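Local coordinates for protein methyltransferase FkbM (Methylobacillus flagellatus KT, PDB 2PY6) that probably acts as a methyltransferase of the FkbM family, though its substrate is not established, at residues Q145-F150 / R159-G164. Sequence-based numbering, arbitrary orientation.
Sequences QAVRAF and RVDDWG. With EDO (1,2-ethanediol), chain C.
With CG anti to the backbone N in both R148 (chi1 -180°) and D162 (chi1 -177°), the D162 carboxylate points at the helix and the R148 chain crosses it at about a right angle, a bend at chi3 of R148 turning its guanidinium side-on to the carboxylate. A bidentate salt bridge results: R148 NE reaches D162 OD2 at 2.9 Å in a nearly straight bond, while R148 NH2 reaches D162 OD1, also at 2.9 Å. Both oxygens are met on their syn sides, but by nitrogens clearly tilted out of the carboxylate plane, the guanidinium and carboxylate planes being 35° apart. D162 OD1 also accepts the backbone N of G164 (2.8 Å), which arrives from the other face of the carboxylate. Q153 adds a bond to D162 OD2, and R148 NH1 is held by the carbonyls of F36 and L198. One residue earlier on the helix, V147 CG1 rests 3.7 Å from D161 OD1, the oxygen that accepts D162 N. Were D162 an alanine, the buried R148 guanidinium would probably lose its counter-charge and the G164 amide this acceptor. An ethanediol, probably carried over from crystallisation, takes a bond from W163 N through its O2. The contact thus ties helix 143-149 to an Asx turn of D162 at the start of helix 164-169, with W163 as N-cap residue.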
loop_
_atom_site.group_PDB
_atom_site.type_symbol
_atom_site.label_atom_id
_atom_site.label_comp_id
_atom_site.label_asym_id
_atom_site.label_seq_id
_atom_site.Cartn_x
_atom_site.Cartn_y
_atom_site.Cartn_z
ATOM N N GLN A 145 -13.778 22.707 19.620
ATOM C CA GLN A 145 -14.174 24.114 19.460
ATOM C C GLN A 145 -15.496 24.233 18.717
ATOM O O GLN A 145 -16.339 25.052 19.085
ATOM C CB GLN A 145 -13.094 24.921 18.747
ATOM C CG GLN A 145 -11.769 25.064 19.562
ATOM C CD GLN A 145 -10.665 25.771 18.778
ATOM O OE1 GLN A 145 -10.503 25.555 17.578
ATOM N NE2 GLN A 145 -9.897 26.601 19.457
ATOM N N ALA A 146 -15.681 23.420 17.673
ATOM C CA ALA A 146 -16.956 23.399 16.957
ATOM C C ALA A 146 -18.113 23.044 17.912
ATOM O O ALA A 146 -19.148 23.718 17.916
ATOM C CB ALA A 146 -16.924 22.382 15.821
ATOM N N VAL A 147 -17.943 21.965 18.691
ATOM C CA VAL A 147 -18.979 21.515 19.642
ATOM C C VAL A 147 -19.387 22.650 20.596
ATOM O O VAL A 147 -20.560 22.882 20.805
ATOM C CB VAL A 147 -18.557 20.263 20.408
ATOM C CG1 VAL A 147 -19.538 19.935 21.539
ATOM C CG2 VAL A 147 -18.447 19.078 19.453
ATOM N N ARG A 148 -18.406 23.389 21.112
ATOM C CA ARG A 148 -18.665 24.471 22.027
ATOM C C ARG A 148 -19.229 25.711 21.359
ATOM O O ARG A 148 -20.142 26.329 21.889
ATOM C CB ARG A 148 -17.381 24.825 22.792
ATOM C CG ARG A 148 -17.554 25.984 23.822
ATOM C CD ARG A 148 -16.264 26.161 24.623
ATOM N NE ARG A 148 -16.049 25.047 25.533
ATOM C CZ ARG A 148 -14.956 24.896 26.272
ATOM N NH1 ARG A 148 -14.005 25.810 26.239
ATOM N NH2 ARG A 148 -14.840 23.855 27.091
ATOM N N ALA A 149 -18.694 26.072 20.192
ATOM C CA ALA A 149 -19.084 27.311 19.508
ATOM C C ALA A 149 -20.490 27.297 18.948
ATOM O O ALA A 149 -21.116 28.331 18.849
ATOM C CB ALA A 149 -18.083 27.659 18.399
ATOM N N PHE A 150 -20.958 26.114 18.563
ATOM C CA PHE A 150 -22.286 25.924 18.001
ATOM C C PHE A 150 -23.294 25.350 18.979
ATOM O O PHE A 150 -24.392 25.058 18.574
ATOM C CB PHE A 150 -22.179 25.046 16.738
ATOM C CG PHE A 150 -21.512 25.754 15.583
ATOM C CD1 PHE A 150 -22.126 26.844 14.997
ATOM C CD2 PHE A 150 -20.264 25.359 15.121
ATOM C CE1 PHE A 150 -21.532 27.518 13.955
ATOM C CE2 PHE A 150 -19.650 26.044 14.093
ATOM C CZ PHE A 150 -20.286 27.121 13.509
ATOM N N ARG A 159 -18.431 10.596 23.978
ATOM C CA ARG A 159 -16.968 10.476 23.922
ATOM C C ARG A 159 -16.219 11.666 23.254
ATOM O O ARG A 159 -15.009 11.838 23.462
ATOM C CB ARG A 159 -16.578 9.144 23.237
ATOM C CG ARG A 159 -16.780 9.090 21.708
ATOM N N VAL A 160 -16.926 12.447 22.427
ATOM C CA VAL A 160 -16.357 13.612 21.750
ATOM C C VAL A 160 -17.038 14.925 22.200
ATOM O O VAL A 160 -16.845 15.978 21.572
ATOM C CB VAL A 160 -16.370 13.452 20.200
ATOM C CG1 VAL A 160 -15.633 12.185 19.807
ATOM C CG2 VAL A 160 -17.803 13.420 19.612
ATOM N N ASP A 161 -17.744 14.872 23.338
ATOM C CA ASP A 161 -18.490 16.017 23.850
ATOM C C ASP A 161 -17.610 16.947 24.691
ATOM O O ASP A 161 -16.485 16.605 25.076
ATOM C CB ASP A 161 -19.704 15.554 24.676
ATOM C CG ASP A 161 -20.887 16.534 24.614
ATOM O OD1 ASP A 161 -20.715 17.693 24.169
ATOM O OD2 ASP A 161 -22.002 16.143 25.009
ATOM N N ASP A 162 -18.155 18.129 24.953
ATOM C CA ASP A 162 -17.515 19.185 25.699
ATOM C C ASP A 162 -17.727 18.966 27.163
ATOM O O ASP A 162 -18.828 19.187 27.655
ATOM C CB ASP A 162 -18.122 20.530 25.296
ATOM C CG ASP A 162 -17.457 21.717 25.969
ATOM O OD1 ASP A 162 -16.564 21.543 26.835
ATOM O OD2 ASP A 162 -17.892 22.845 25.666
ATOM N N TRP A 163 -16.646 18.613 27.873
ATOM C CA TRP A 163 -16.720 18.327 29.296
ATOM C C TRP A 163 -16.336 19.516 30.142
ATOM O O TRP A 163 -16.195 19.371 31.354
ATOM C CB TRP A 163 -15.843 17.118 29.642
ATOM C CG TRP A 163 -16.307 15.843 28.986
ATOM C CD1 TRP A 163 -17.483 15.653 28.312
ATOM C CD2 TRP A 163 -15.688 14.561 29.057
ATOM N NE1 TRP A 163 -17.589 14.374 27.898
ATOM C CE2 TRP A 163 -16.508 13.668 28.347
ATOM C CE3 TRP A 163 -14.504 14.091 29.602
ATOM C CZ2 TRP A 163 -16.182 12.332 28.173
ATOM C CZ3 TRP A 163 -14.194 12.762 29.449
ATOM C CH2 TRP A 163 -15.027 11.899 28.743
ATOM N N GLY A 164 -16.215 20.693 29.509
ATOM C CA GLY A 164 -15.798 21.920 30.183
ATOM C C GLY A 164 -16.561 22.273 31.440
ATOM O O GLY A 164 -15.955 22.428 32.506
HETATM C C1 EDO C . -14.034 20.247 25.537
HETATM O O1 EDO C . -12.997 20.975 24.940
HETATM C C2 EDO C . -13.827 18.748 25.336
HETATM O O2 EDO C . -14.067 18.050 26.569
#